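Local coordinates for protein sugar isomerase (Sinorhizobium meliloti, PDB 3QC0) that binds a zinc ion in a xylose isomerase-like TIM barrel and probably catalyses the isomerisation of a sugar, at residues Thr33-Trp38 / Leu59-Leu64; Cys99-Ala104 / Ala140-His145; Leu201-Cys206 / Gly243-Glu248; Met222-Ile227 / Val268-Asn273. One frame throughout, in Å; residues are numbered along the deposited sequence. Where two conformers were deposited one is given.

Overall arrangement
From the N terminus, the chain first closes interaction 1, where strand 34-36 pairs with strand 60-68 after two intervening helices. Interaction 2 follows in series: helix 114-135 carries the chain from strand 100-103 to the adjacent strand 139-141, and Leu64 of interaction 1 bonds to the backbone of 99-104. Interaction 3 pairs the last two strands, 200-205 and 245-247, and meets interaction 1 through Glu246 and Thr62 and interaction 2 round the zinc ion. Interactions 3 and 4 cross, since 222-227 lies between 201-206 and 243-248 and its partner, helix 260-274, comes after both. Three contacts are strand pairings in the eight-stranded barrel wall; the fourth ties a loop to an outer helix.

Interaction 1 of 4, residues Thr33-Trp38 / Leu59-Leu64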
loop_
_atom_site.group_PDB
_atom_site.type_symbol
_atom_site.label_atom_id
_atom_site.label_comp_id
_atom_site.label_asym_id
_atom_site.label_seq_id
_atom_site.Cartn_x
_atom_site.Cartn_y
_atom_site.Cartn_z
ATOM N N THR A 33 -29.192 -13.932 -2.180
ATOM C CA THR A 33 -30.002 -13.424 -1.060
ATOM C C THR A 33 -29.227 -12.662 0.019
ATOM O O THR A 33 -29.702 -12.513 1.162
ATOM C CB THR A 33 -30.784 -14.569 -0.374
ATOM O OG1 THR A 33 -29.866 -15.566 0.089
ATOM C CG2 THR A 33 -31.818 -15.200 -1.343
ATOM N N ALA A 34 -28.027 -12.203 -0.325
ATOM C CA ALA A 34 -27.249 -11.419 0.607
ATOM C C ALA A 34 -26.655 -10.247 -0.163
ATOM O O ALA A 34 -26.205 -10.406 -1.296
ATOM C CB ALA A 34 -26.131 -12.277 1.198
ATOM N N ILE A 35 -26.672 -9.080 0.471
ATOM C CA ILE A 35 -26.210 -7.833 -0.104
ATOM C C ILE A 35 -25.417 -7.070 0.954
ATOM O O ILE A 35 -25.490 -7.370 2.147
ATOM C CB ILE A 35 -27.380 -6.954 -0.650
ATOM C CG1 ILE A 35 -28.405 -6.598 0.454
ATOM C CG2 ILE A 35 -28.091 -7.688 -1.803
ATOM C CD1 ILE A 35 -29.218 -5.379 0.117
ATOM N N ALA A 36 -24.697 -6.058 0.494
ATOM C CA ALA A 36 -24.130 -5.039 1.371
ATOM C C ALA A 36 -24.371 -3.692 0.719
ATOM O O ALA A 36 -23.664 -3.306 -0.215
ATOM C CB ALA A 36 -22.631 -5.299 1.621
ATOM N N PRO A 37 -25.424 -2.981 1.163
ATOM C CA PRO A 37 -25.680 -1.670 0.631
ATOM C C PRO A 37 -24.858 -0.586 1.314
ATOM O O PRO A 37 -24.269 -0.812 2.380
ATOM C CB PRO A 37 -27.149 -1.458 0.948
ATOM C CG PRO A 37 -27.297 -2.104 2.304
ATOM C CD PRO A 37 -26.360 -3.324 2.249
ATOM N N TRP A 38 -24.855 0.579 0.678
ATOM C CA TRP A 38 -24.226 1.750 1.212
ATOM C C TRP A 38 -25.249 2.721 1.770
ATOM O O TRP A 38 -26.426 2.757 1.334
ATOM C CB TRP A 38 -23.385 2.431 0.127
ATOM C CG TRP A 38 -22.178 1.654 -0.256
ATOM C CD1 TRP A 38 -22.122 0.374 -0.710
ATOM C CD2 TRP A 38 -20.814 2.093 -0.158
ATOM N NE1 TRP A 38 -20.818 -0.003 -0.915
ATOM C CE2 TRP A 38 -20.009 1.041 -0.586
ATOM C CE3 TRP A 38 -20.215 3.292 0.217
ATOM C CZ2 TRP A 38 -18.623 1.146 -0.663
ATOM C CZ3 TRP A 38 -18.824 3.381 0.155
ATOM C CH2 TRP A 38 -18.062 2.312 -0.251
ATOM N N LEU A 59 -33.611 -10.994 3.128
ATOM C CA LEU A 59 -32.200 -10.704 2.724
ATOM C C LEU A 59 -31.296 -10.659 3.932
ATOM O O LEU A 59 -31.635 -10.057 4.950
ATOM C CB LEU A 59 -32.085 -9.366 1.981
ATOM C CG LEU A 59 -32.856 -9.124 0.681
ATOM C CD1 LEU A 59 -32.553 -7.719 0.126
ATOM C CD2 LEU A 59 -32.562 -10.181 -0.353
ATOM N N LYS A 60 -30.117 -11.276 3.794
ATOM C CA LYS A 60 -29.001 -11.078 4.725
ATOM C C LYS A 60 -28.238 -9.844 4.258
ATOM O O LYS A 60 -28.092 -9.620 3.056
ATOM C CB LYS A 60 -28.083 -12.304 4.738
ATOM C CG LYS A 60 -26.691 -12.023 5.305
ATOM C CD LYS A 60 -25.811 -13.274 5.345
ATOM C CE LYS A 60 -26.218 -14.248 6.452
ATOM N NZ LYS A 60 -26.310 -13.638 7.801
ATOM N N LEU A 61 -27.792 -9.026 5.200
ATOM C CA LEU A 61 -26.825 -7.967 4.911
ATOM C C LEU A 61 -25.480 -8.397 5.483
ATOM O O LEU A 61 -25.335 -8.559 6.697
ATOM C CB LEU A 61 -27.235 -6.632 5.506
ATOM C CG LEU A 61 -28.007 -5.713 4.554
ATOM C CD1 LEU A 61 -29.379 -6.275 4.197
ATOM C CD2 LEU A 61 -28.091 -4.294 5.127
ATOM N N THR A 62 -24.510 -8.632 4.609
ATOM C CA THR A 62 -23.173 -9.014 5.100
ATOM C C THR A 62 -22.456 -7.812 5.727
ATOM O O THR A 62 -21.481 -7.982 6.473
ATOM C CB THR A 62 -22.321 -9.655 3.969
ATOM O OG1 THR A 62 -22.402 -8.848 2.790
ATOM C CG2 THR A 62 -22.814 -11.088 3.689
ATOM N N GLY A 63 -22.922 -6.610 5.396
ATOM C CA GLY A 63 -22.434 -5.382 5.980
ATOM C C GLY A 63 -23.315 -4.211 5.595
ATOM O O GLY A 63 -24.126 -4.330 4.655
ATOM N N LEU A 64 -23.155 -3.103 6.312
ATOM C CA LEU A 64 -23.609 -1.786 5.848
ATOM C C LEU A 64 -22.340 -0.940 5.681
ATOM O O LEU A 64 -21.507 -0.860 6.598
ATOM C CB LEU A 64 -24.548 -1.122 6.850
ATOM C CG LEU A 64 -25.030 0.287 6.516
ATOM C CD1 LEU A 64 -25.877 0.326 5.206
ATOM C CD2 LEU A 64 -25.818 0.895 7.699
#
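Ile35 holds CG1 between its backbone N and carbonyl carbon (chi1 59°), with CD1 extended beyond it, and this lays the branch alongside Leu61, whose side chain points the same way. Ile35 CG1 meets Leu61 CD1 at 3.9 Å, while the terminal CD1 goes on to Leu59. Leu64 turns CG anti to its backbone N (chi1 177°), which brings its CD1 back to Pro37, against the ring carbon CG and the carbonyl oxygen. The proline ring itself lies across Leu61 at about a right angle, and Pro37 CD to Leu61 CD2 is tight at 3.5 Å. Branched and ring side chains suit this side of the sheet because helix 20-29 packs on it, with Phe20 touching both Ile35 and Pro37.

The two strands are parallel neighbours in the wall of the TIM barrel, joined by three backbone hydrogen bonds: Lys60 N donates to Thr33 O at 2.9 Å, Ile35 N to Lys60 O, and Thr62 N to Ile35 O. Ala34 and Ala36 point into the barrel, where small side chains leave room for polar neighbours. Beside them, Thr62 OG1 passes 3.7 Å from Ala36 CB and is hydrogen-bonded to Glu246 and Ser8. Gly63 follows, level with Ala36; its buried carbonyl oxygen has no hydrogen-bonding partner in the model but receives a CA-H...O contact from Ala36 CA at 3.4 Å. Lys60 packs its CB on Ala34 CB, then bends at its far torsions to carry NZ to a salt bridge with Asp98.

Interaction 2 of 4, residues Cys99-Ala104 / Ala140-His145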
loop_
_atom_site.group_PDB
_atom_site.type_symbol
_atom_site.label_atom_id
_atom_site.label_comp_id
_atom_site.label_asym_id
_atom_site.label_seq_id
_atom_site.Cartn_x
_atom_site.Cartn_y
_atom_site.Cartn_z
ATOM N N CYS A 99 -22.838 -6.659 10.210
ATOM C CA CYS A 99 -21.893 -5.743 10.813
ATOM C C CYS A 99 -22.043 -4.379 10.174
ATOM O O CYS A 99 -22.653 -4.245 9.080
ATOM C CB CYS A 99 -20.408 -6.216 10.655
ATOM S SG CYS A 99 -19.814 -6.264 8.958
ATOM N N LEU A 100 -21.475 -3.376 10.858
ATOM C CA LEU A 100 -21.238 -2.053 10.277
ATOM C C LEU A 100 -19.757 -1.983 9.938
ATOM O O LEU A 100 -18.924 -2.129 10.833
ATOM C CB LEU A 100 -21.570 -0.969 11.292
ATOM C CG LEU A 100 -21.281 0.463 10.832
ATOM C CD1 LEU A 100 -22.079 0.871 9.611
ATOM C CD2 LEU A 100 -21.424 1.492 11.971
ATOM N N VAL A 101 -19.464 -1.788 8.664
ATOM C CA VAL A 101 -18.084 -1.666 8.217
ATOM C C VAL A 101 -17.545 -0.282 8.591
ATOM O O VAL A 101 -18.230 0.710 8.412
ATOM C CB VAL A 101 -17.995 -1.913 6.698
ATOM C CG1 VAL A 101 -16.579 -1.657 6.189
ATOM C CG2 VAL A 101 -18.432 -3.360 6.363
ATOM N N LEU A 102 -16.317 -0.225 9.120
ATOM C CA LEU A 102 -15.709 1.018 9.524
ATOM C C LEU A 102 -14.474 1.294 8.659
ATOM O O LEU A 102 -13.510 0.507 8.662
ATOM C CB LEU A 102 -15.284 1.043 11.001
ATOM C CG LEU A 102 -16.388 0.749 12.039
ATOM C CD1 LEU A 102 -15.728 0.784 13.442
ATOM C CD2 LEU A 102 -17.541 1.741 11.925
ATOM N N VAL A 103 -14.533 2.396 7.936
ATOM C CA VAL A 103 -13.426 2.932 7.140
ATOM C C VAL A 103 -12.855 4.082 7.946
ATOM O O VAL A 103 -13.532 5.074 8.170
ATOM C CB VAL A 103 -13.929 3.379 5.766
ATOM C CG1 VAL A 103 -12.806 4.071 4.983
ATOM C CG2 VAL A 103 -14.434 2.196 4.948
ATOM N N ALA A 104 -11.628 3.917 8.469
ATOM C CA ALA A 104 -11.163 4.642 9.665
ATOM C C ALA A 104 -11.122 6.160 9.559
ATOM O O ALA A 104 -11.218 6.848 10.571
ATOM C CB ALA A 104 -9.752 4.144 10.108
ATOM N N ALA A 140 -17.110 -3.747 12.375
ATOM C CA ALA A 140 -16.068 -4.414 11.596
ATOM C C ALA A 140 -15.068 -3.389 11.116
ATOM O O ALA A 140 -15.339 -2.656 10.162
ATOM C CB ALA A 140 -16.682 -5.173 10.389
ATOM N N ILE A 141 -13.911 -3.338 11.769
ATOM C CA ILE A 141 -12.800 -2.511 11.285
ATOM C C ILE A 141 -12.298 -3.131 9.995
ATOM O O ILE A 141 -11.889 -4.309 9.967
ATOM C CB ILE A 141 -11.649 -2.464 12.310
ATOM C CG1 ILE A 141 -12.099 -1.936 13.678
ATOM C CG2 ILE A 141 -10.452 -1.641 11.746
ATOM C CD1 ILE A 141 -11.019 -2.028 14.776
ATOM N N GLU A 142 -12.306 -2.328 8.944
ATOM C CA GLU A 142 -11.808 -2.777 7.630
ATOM C C GLU A 142 -10.415 -2.168 7.432
ATOM O O GLU A 142 -10.295 -0.983 7.174
ATOM C CB GLU A 142 -12.747 -2.349 6.505
ATOM C CG GLU A 142 -12.426 -3.059 5.193
ATOM C CD GLU A 142 -13.231 -2.569 4.019
ATOM O OE1 GLU A 142 -13.709 -1.435 4.083
ATOM O OE2 GLU A 142 -13.356 -3.345 3.056
ATOM N N PRO A 143 -9.352 -2.964 7.633
ATOM C CA PRO A 143 -8.048 -2.383 7.208
ATOM C C PRO A 143 -8.121 -2.081 5.714
ATOM O O PRO A 143 -8.634 -2.904 4.941
ATOM C CB PRO A 143 -7.035 -3.484 7.542
ATOM C CG PRO A 143 -7.841 -4.752 7.591
ATOM C CD PRO A 143 -9.216 -4.340 8.110
ATOM N N LEU A 144 -7.602 -0.921 5.331
ATOM C CA LEU A 144 -7.652 -0.443 3.964
ATOM C C LEU A 144 -6.244 -0.475 3.386
ATOM O O LEU A 144 -5.247 -0.367 4.098
ATOM C CB LEU A 144 -8.220 0.971 3.846
ATOM C CG LEU A 144 -9.618 1.055 3.203
ATOM C CD1 LEU A 144 -10.713 0.378 4.057
ATOM C CD2 LEU A 144 -9.921 2.508 2.843
ATOM N N HIS A 145 -6.191 -0.620 2.062
ATOM C CA HIS A 145 -4.931 -0.654 1.380
ATOM C C HIS A 145 -4.090 0.535 1.841
ATOM O O HIS A 145 -4.591 1.650 1.933
ATOM C CB HIS A 145 -5.116 -0.556 -0.124
ATOM C CG HIS A 145 -3.929 -1.015 -0.882
ATOM N ND1 HIS A 145 -2.790 -0.240 -1.017
ATOM C CD2 HIS A 145 -3.705 -2.171 -1.557
ATOM C CE1 HIS A 145 -1.914 -0.914 -1.768
ATOM N NE2 HIS A 145 -2.420 -2.105 -2.058
HETATM O O HOH W 1 -10.754 1.211 8.540
#
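Glu142 reaches past Val101 and Val103 with its chain extended from CB to the carboxylate. Its CB lies 3.7 Å from Leu102 O and 3.9 Å from Val101 CG1, and its CG is held anti to the backbone N (chi1 -167°), which sends the chain into the barrel, past Val101. Farther out, CD still touches Val101 CG1 at 4.1 Å. At the tip, in the one of two modelled conformers described here, the two oxygens part: OE1 rests against Val101 CG1 at 3.6 Å and Val103 CG2 at 3.8 Å, while OE2 is a ligand of the zinc ion, together with Asp177, His204 and Glu248. Valine suits the flank, giving the chain an apolar wall with no group to compete for the metal.

The backbone beneath is paired in parallel. Leu100 O takes the N-H of Ala140, Ala140 O takes that of Leu102, and Leu102 O takes that of Glu142 at 3.1 Å, a bond that fixes the root of the metal ligand. Where the strands part, a water donates to Leu102 O and Glu142 O. At the other end, Ala140 is small enough for Cys99 SG to sit 3.6 Å from its CB.

Strands 100-103 and 139-141 are the two arms of a beta-alpha-beta crossover through helix 114-135; helix 75-94 packs on Leu100 and Leu102, helix 158-168 on Ile141, and strand 60-68 pairs with the other edge of strand 100-103.

Interaction 3 of 4, residues Leu201-Cys206 / Gly243-Glu248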
loop_
_atom_site.group_PDB
_atom_site.type_symbol
_atom_site.label_atom_id
_atom_site.label_comp_id
_atom_site.label_asym_id
_atom_site.label_seq_id
_atom_site.Cartn_x
_atom_site.Cartn_y
_atom_site.Cartn_z
ATOM N N LEU A 201 -15.525 -10.890 10.779
ATOM C CA LEU A 201 -16.936 -10.551 10.568
ATOM C C LEU A 201 -17.374 -10.503 9.116
ATOM O O LEU A 201 -18.562 -10.590 8.840
ATOM C CB LEU A 201 -17.249 -9.199 11.206
ATOM C CG LEU A 201 -17.190 -9.119 12.723
ATOM C CD1 LEU A 201 -17.247 -7.708 13.318
ATOM C CD2 LEU A 201 -18.378 -9.946 13.312
ATOM N N ALA A 202 -16.439 -10.320 8.184
ATOM C CA ALA A 202 -16.797 -10.216 6.785
ATOM C C ALA A 202 -15.590 -10.540 5.946
ATOM O O ALA A 202 -14.447 -10.378 6.412
ATOM C CB ALA A 202 -17.327 -8.806 6.441
ATOM N N HIS A 203 -15.873 -10.945 4.716
ATOM C CA HIS A 203 -14.863 -11.291 3.706
ATOM C C HIS A 203 -15.307 -10.696 2.398
ATOM O O HIS A 203 -16.369 -11.086 1.865
ATOM C CB HIS A 203 -14.747 -12.814 3.613
ATOM C CG HIS A 203 -13.798 -13.303 2.570
ATOM N ND1 HIS A 203 -13.807 -14.599 2.113
ATOM C CD2 HIS A 203 -12.781 -12.675 1.907
ATOM C CE1 HIS A 203 -12.835 -14.758 1.229
ATOM N NE2 HIS A 203 -12.231 -13.598 1.048
ATOM N N HIS A 204 -14.554 -9.710 1.903
ATOM C CA HIS A 204 -14.883 -9.044 0.658
ATOM C C HIS A 204 -13.958 -9.540 -0.436
ATOM O O HIS A 204 -12.726 -9.655 -0.228
ATOM C CB HIS A 204 -14.768 -7.515 0.733
ATOM C CG HIS A 204 -15.494 -6.897 1.875
ATOM N ND1 HIS A 204 -15.345 -5.574 2.229
ATOM C CD2 HIS A 204 -16.400 -7.426 2.738
ATOM C CE1 HIS A 204 -16.128 -5.324 3.277
ATOM N NE2 HIS A 204 -16.786 -6.428 3.589
ATOM N N ILE A 205 -14.547 -9.770 -1.607
ATOM C CA ILE A 205 -13.825 -10.292 -2.759
ATOM C C ILE A 205 -13.936 -9.410 -3.998
ATOM O O ILE A 205 -14.874 -8.650 -4.159
ATOM C CB ILE A 205 -14.232 -11.741 -3.097
ATOM C CG1 ILE A 205 -15.737 -11.834 -3.359
ATOM C CG2 ILE A 205 -13.766 -12.692 -1.981
ATOM C CD1 ILE A 205 -16.147 -13.236 -3.965
ATOM N N CYS A 206 -12.903 -9.547 -4.838
ATOM C CA CYS A 206 -12.642 -8.737 -6.037
ATOM C C CYS A 206 -11.221 -9.167 -6.432
ATOM O O CYS A 206 -10.753 -10.205 -5.979
ATOM C CB CYS A 206 -12.748 -7.231 -5.781
ATOM S SG CYS A 206 -11.624 -6.654 -4.515
ATOM N N GLY A 243 -18.941 -17.417 6.574
ATOM C CA GLY A 243 -19.916 -16.481 6.015
ATOM C C GLY A 243 -19.748 -16.237 4.528
ATOM O O GLY A 243 -18.734 -16.655 3.900
ATOM N N ALA A 244 -20.700 -15.511 3.962
ATOM C CA ALA A 244 -20.730 -15.287 2.547
ATOM C C ALA A 244 -19.554 -14.415 2.122
ATOM O O ALA A 244 -19.046 -13.590 2.892
ATOM C CB ALA A 244 -22.029 -14.626 2.129
ATOM N N GLN A 245 -19.144 -14.613 0.881
ATOM C CA GLN A 245 -18.118 -13.785 0.283
ATOM C C GLN A 245 -18.841 -12.657 -0.415
ATOM O O GLN A 245 -19.743 -12.916 -1.224
ATOM C CB GLN A 245 -17.286 -14.599 -0.708
ATOM C CG GLN A 245 -16.550 -15.741 -0.048
ATOM C CD GLN A 245 -15.788 -16.598 -1.051
ATOM O OE1 GLN A 245 -14.970 -16.087 -1.805
ATOM N NE2 GLN A 245 -16.055 -17.888 -1.065
ATOM N N GLU A 246 -18.447 -11.422 -0.097
ATOM C CA GLU A 246 -19.125 -10.224 -0.546
ATOM C C GLU A 246 -18.360 -9.562 -1.693
ATOM O O GLU A 246 -17.213 -9.099 -1.491
ATOM C CB GLU A 246 -19.252 -9.278 0.655
ATOM C CG GLU A 246 -19.911 -7.944 0.345
ATOM C CD GLU A 246 -19.840 -7.011 1.512
ATOM O OE1 GLU A 246 -20.244 -7.421 2.626
ATOM O OE2 GLU A 246 -19.380 -5.870 1.328
ATOM N N VAL A 247 -18.936 -9.566 -2.883
ATOM C CA VAL A 247 -18.326 -8.975 -4.060
ATOM C C VAL A 247 -18.413 -7.468 -4.052
ATOM O O VAL A 247 -19.474 -6.873 -4.106
ATOM C CB VAL A 247 -18.932 -9.478 -5.349
ATOM C CG1 VAL A 247 -18.282 -8.777 -6.556
ATOM C CG2 VAL A 247 -18.837 -11.026 -5.382
ATOM N N GLU A 248 -17.249 -6.841 -3.976
ATOM C CA GLU A 248 -17.164 -5.395 -3.894
ATOM C C GLU A 248 -16.175 -4.915 -4.942
ATOM O O GLU A 248 -14.959 -4.997 -4.784
ATOM C CB GLU A 248 -16.743 -4.944 -2.488
ATOM C CG GLU A 248 -16.713 -3.441 -2.332
ATOM C CD GLU A 248 -16.271 -3.012 -0.975
ATOM O OE1 GLU A 248 -15.490 -3.732 -0.371
ATOM O OE2 GLU A 248 -16.760 -1.970 -0.497
HETATM O O HOH W 2 -18.732 -11.299 4.388
HETATM O O HOH W 3 -19.309 -6.438 4.990
#
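Ile205, His204 and Glu246 give up the largest areas to this contact. With chi1 at 58°, CG1 of Ile205 leans over its own backbone, and CD1 reaches Val247 CG2 at 3.8 Å and Gln245 CB at 3.7 Å, while CG2 touches Gln245 OE1. A branched aliphatic side chain can fill both directions at once on the outer side of the barrel, where the amide of Gln245 also runs beside the His203 ring, the two planes nearly parallel.

On the inner side, His204 and Glu246 stand side by side and stack, ring and carboxylate planes 26° apart. Glu246 OE2 lies over one face of the imidazole, 3.5 Å from NE2, at an angle too poor for a hydrogen bond. The link between the two groups is instead a water, which accepts from His204 NE2 at 2.9 Å and donates to Glu246 OE1. Thr62 and Asn10 hold the two carboxylate oxygens, making Glu246 a second-shell residue that probably helps to orient the histidine and polarise it.

NE2 is engaged by the water, and the ring's other nitrogen faces the metal. His204 ND1 and Glu248 OE1 are both zinc ligands, which brings them within 3.2 Å of each other; the Glu248 carboxylate stands 80° from the ring. Ile205 O bonds to Glu248 N at 3.0 Å and sets the start of this side chain. Glu142 and Asp177 complete the zinc site seen at the C-terminal ends of parallel strands, where TIM barrels place their active sites.

Interaction 4 of 4, residues Met222-Ile227 / Val268-Asn273; sequences MGDGVI and VERYRN
Arg270 spends two of its nitrogens on the 222-227 loop. NH1 donates to Met222 O at 2.8 Å and to Asp224 OD1 at 2.7 Å, and NH2 donates to the same OD1 at 2.9 Å, so that one carboxylate oxygen is gripped by both nitrogens in an end-on salt bridge. OD1 lies in the guanidinium plane, but the carboxylate is turned about 70° from that plane. Both nitrogens come from one face of the carboxylate, NH2 tilted out of its plane on the syn side and NH1 well above it. The carbonyl of Met222 is likewise approached from above its plane. Arginine suits the place because its planar end can serve a backbone oxygen and an acid together, and the bend of its chain at chi2 (-51°) wraps CB, CG and CD round Met222 O, with CG 3.3 Å from it.

Gly223 lies between the two acceptors with a positive phi of 95°, where a CB would press on the preceding carbonyl and crowd Arg270 NH1. Its own N-H is taken by Asp207, which also accepts from the backbone N of Ile227. Met222, deposited as selenomethionine, brings its flexible chain to the helix: CE touches Arg270 CB at 4.1 Å. Within the helix, Asn273 ND2 donates to Glu269 OE2 at 2.8 Å, one turn apart. Tyr271 OH is satisfied by the carbonyl of Glu5.

The loop follows strand 200-205 and leads into helix 229-238, on which Met222 also packs, while helix 260-274 lies outside strands 245-247 and 7-10, its Tyr271 touching Gln245 and Leu7.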
loop_
_atom_site.group_PDB
_atom_site.type_symbol
_atom_site.label_atom_id
_atom_site.label_comp_id
_atom_site.label_asym_id
_atom_site.label_seq_id
_atom_site.Cartn_x
_atom_site.Cartn_y
_atom_site.Cartn_z
HETATM N N MSE A 222 -13.195 -10.909 -9.950
HETATM C CA MSE A 222 -12.458 -12.070 -9.467
HETATM C C MSE A 222 -11.999 -12.934 -10.621
HETATM O O MSE A 222 -12.804 -13.338 -11.449
HETATM C CB MSE A 222 -13.319 -12.937 -8.563
HETATM C CG MSE A 222 -13.707 -12.341 -7.265
HETATM SE SE MSE A 222 -15.261 -11.156 -7.322
HETATM C CE MSE A 222 -16.601 -12.310 -8.018
ATOM N N GLY A 223 -10.715 -13.253 -10.663
ATOM C CA GLY A 223 -10.110 -14.038 -11.733
ATOM C C GLY A 223 -9.466 -13.241 -12.848
ATOM O O GLY A 223 -8.740 -13.818 -13.674
ATOM N N ASP A 224 -9.735 -11.945 -12.918
ATOM C CA ASP A 224 -9.124 -11.096 -13.926
ATOM C C ASP A 224 -7.782 -10.572 -13.437
ATOM O O ASP A 224 -7.001 -10.012 -14.232
ATOM C CB ASP A 224 -10.024 -9.903 -14.290
ATOM C CG ASP A 224 -11.187 -10.270 -15.231
ATOM O OD1 ASP A 224 -11.235 -11.430 -15.710
ATOM O OD2 ASP A 224 -11.978 -9.345 -15.533
ATOM N N GLY A 225 -7.507 -10.731 -12.133
ATOM C CA GLY A 225 -6.252 -10.227 -11.549
ATOM C C GLY A 225 -5.398 -11.337 -10.965
ATOM O O GLY A 225 -5.469 -12.482 -11.392
ATOM N N VAL A 226 -4.585 -10.976 -9.963
ATOM C CA VAL A 226 -3.508 -11.813 -9.453
ATOM C C VAL A 226 -3.678 -12.323 -8.045
ATOM O O VAL A 226 -2.775 -12.988 -7.521
ATOM C CB VAL A 226 -2.165 -11.059 -9.523
ATOM C CG1 VAL A 226 -1.873 -10.673 -10.957
ATOM C CG2 VAL A 226 -2.134 -9.889 -8.537
ATOM N N ILE A 227 -4.787 -12.023 -7.389
ATOM C CA ILE A 227 -4.956 -12.454 -6.007
ATOM C C ILE A 227 -5.240 -13.937 -5.934
ATOM O O ILE A 227 -6.036 -14.464 -6.694
ATOM C CB ILE A 227 -6.090 -11.673 -5.285
ATOM C CG1 ILE A 227 -5.767 -10.162 -5.261
ATOM C CG2 ILE A 227 -6.311 -12.226 -3.867
ATOM C CD1 ILE A 227 -6.786 -9.303 -4.532
ATOM N N VAL A 268 -21.461 -14.327 -10.357
ATOM C CA VAL A 268 -21.787 -15.694 -9.958
ATOM C C VAL A 268 -20.849 -16.723 -10.617
ATOM O O VAL A 268 -20.410 -17.664 -9.969
ATOM C CB VAL A 268 -23.262 -16.053 -10.305
ATOM C CG1 VAL A 268 -23.500 -17.560 -10.168
ATOM C CG2 VAL A 268 -24.224 -15.245 -9.432
ATOM N N GLU A 269 -20.551 -16.534 -11.906
ATOM C CA GLU A 269 -19.669 -17.443 -12.630
ATOM C C GLU A 269 -18.278 -17.426 -11.999
ATOM O O GLU A 269 -17.673 -18.485 -11.756
ATOM C CB GLU A 269 -19.572 -17.043 -14.105
ATOM C CG GLU A 269 -18.703 -17.922 -14.947
ATOM C CD GLU A 269 -19.226 -19.342 -15.115
ATOM O OE1 GLU A 269 -20.406 -19.552 -14.970
ATOM O OE2 GLU A 269 -18.439 -20.239 -15.426
ATOM N N ARG A 270 -17.776 -16.223 -11.743
ATOM C CA ARG A 270 -16.394 -16.092 -11.223
ATOM C C ARG A 270 -16.316 -16.551 -9.779
ATOM O O ARG A 270 -15.323 -17.119 -9.361
ATOM C CB ARG A 270 -15.893 -14.678 -11.349
ATOM C CG ARG A 270 -15.683 -14.170 -12.788
ATOM C CD ARG A 270 -14.845 -15.089 -13.676
ATOM N NE ARG A 270 -14.613 -14.464 -14.985
ATOM C CZ ARG A 270 -13.668 -13.570 -15.248
ATOM N NH1 ARG A 270 -12.833 -13.157 -14.289
ATOM N NH2 ARG A 270 -13.557 -13.068 -16.479
ATOM N N TYR A 271 -17.369 -16.311 -9.007
ATOM C CA TYR A 271 -17.492 -16.896 -7.680
ATOM C C TYR A 271 -17.408 -18.417 -7.709
ATOM O O TYR A 271 -16.708 -19.042 -6.898
ATOM C CB TYR A 271 -18.841 -16.478 -7.068
ATOM C CG TYR A 271 -19.170 -17.200 -5.790
ATOM C CD1 TYR A 271 -18.400 -17.008 -4.631
ATOM C CD2 TYR A 271 -20.272 -18.049 -5.717
ATOM C CE1 TYR A 271 -18.718 -17.669 -3.441
ATOM C CE2 TYR A 271 -20.608 -18.709 -4.536
ATOM C CZ TYR A 271 -19.850 -18.514 -3.409
ATOM O OH TYR A 271 -20.227 -19.196 -2.277
ATOM N N ARG A 272 -18.157 -19.035 -8.626
ATOM C CA ARG A 272 -18.075 -20.477 -8.814
ATOM C C ARG A 272 -16.665 -20.951 -9.170
ATOM O O ARG A 272 -16.216 -21.956 -8.637
ATOM C CB ARG A 272 -19.079 -20.955 -9.899
ATOM C CG ARG A 272 -20.515 -20.845 -9.473
ATOM C CD ARG A 272 -21.475 -21.076 -10.665
ATOM N NE ARG A 272 -21.300 -22.420 -11.219
ATOM C CZ ARG A 272 -21.882 -23.518 -10.718
ATOM N NH1 ARG A 272 -22.677 -23.436 -9.647
ATOM N NH2 ARG A 272 -21.662 -24.698 -11.271
ATOM N N ASN A 273 -15.986 -20.256 -10.073
ATOM C CA ASN A 273 -14.723 -20.777 -10.642
ATOM C C ASN A 273 -13.447 -20.335 -9.974
ATOM O O ASN A 273 -12.449 -21.063 -10.031
ATOM C CB ASN A 273 -14.592 -20.397 -12.118
ATOM C CG ASN A 273 -15.765 -20.856 -12.957
ATOM O OD1 ASN A 273 -16.488 -21.810 -12.602
ATOM N ND2 ASN A 273 -15.971 -20.169 -14.098
#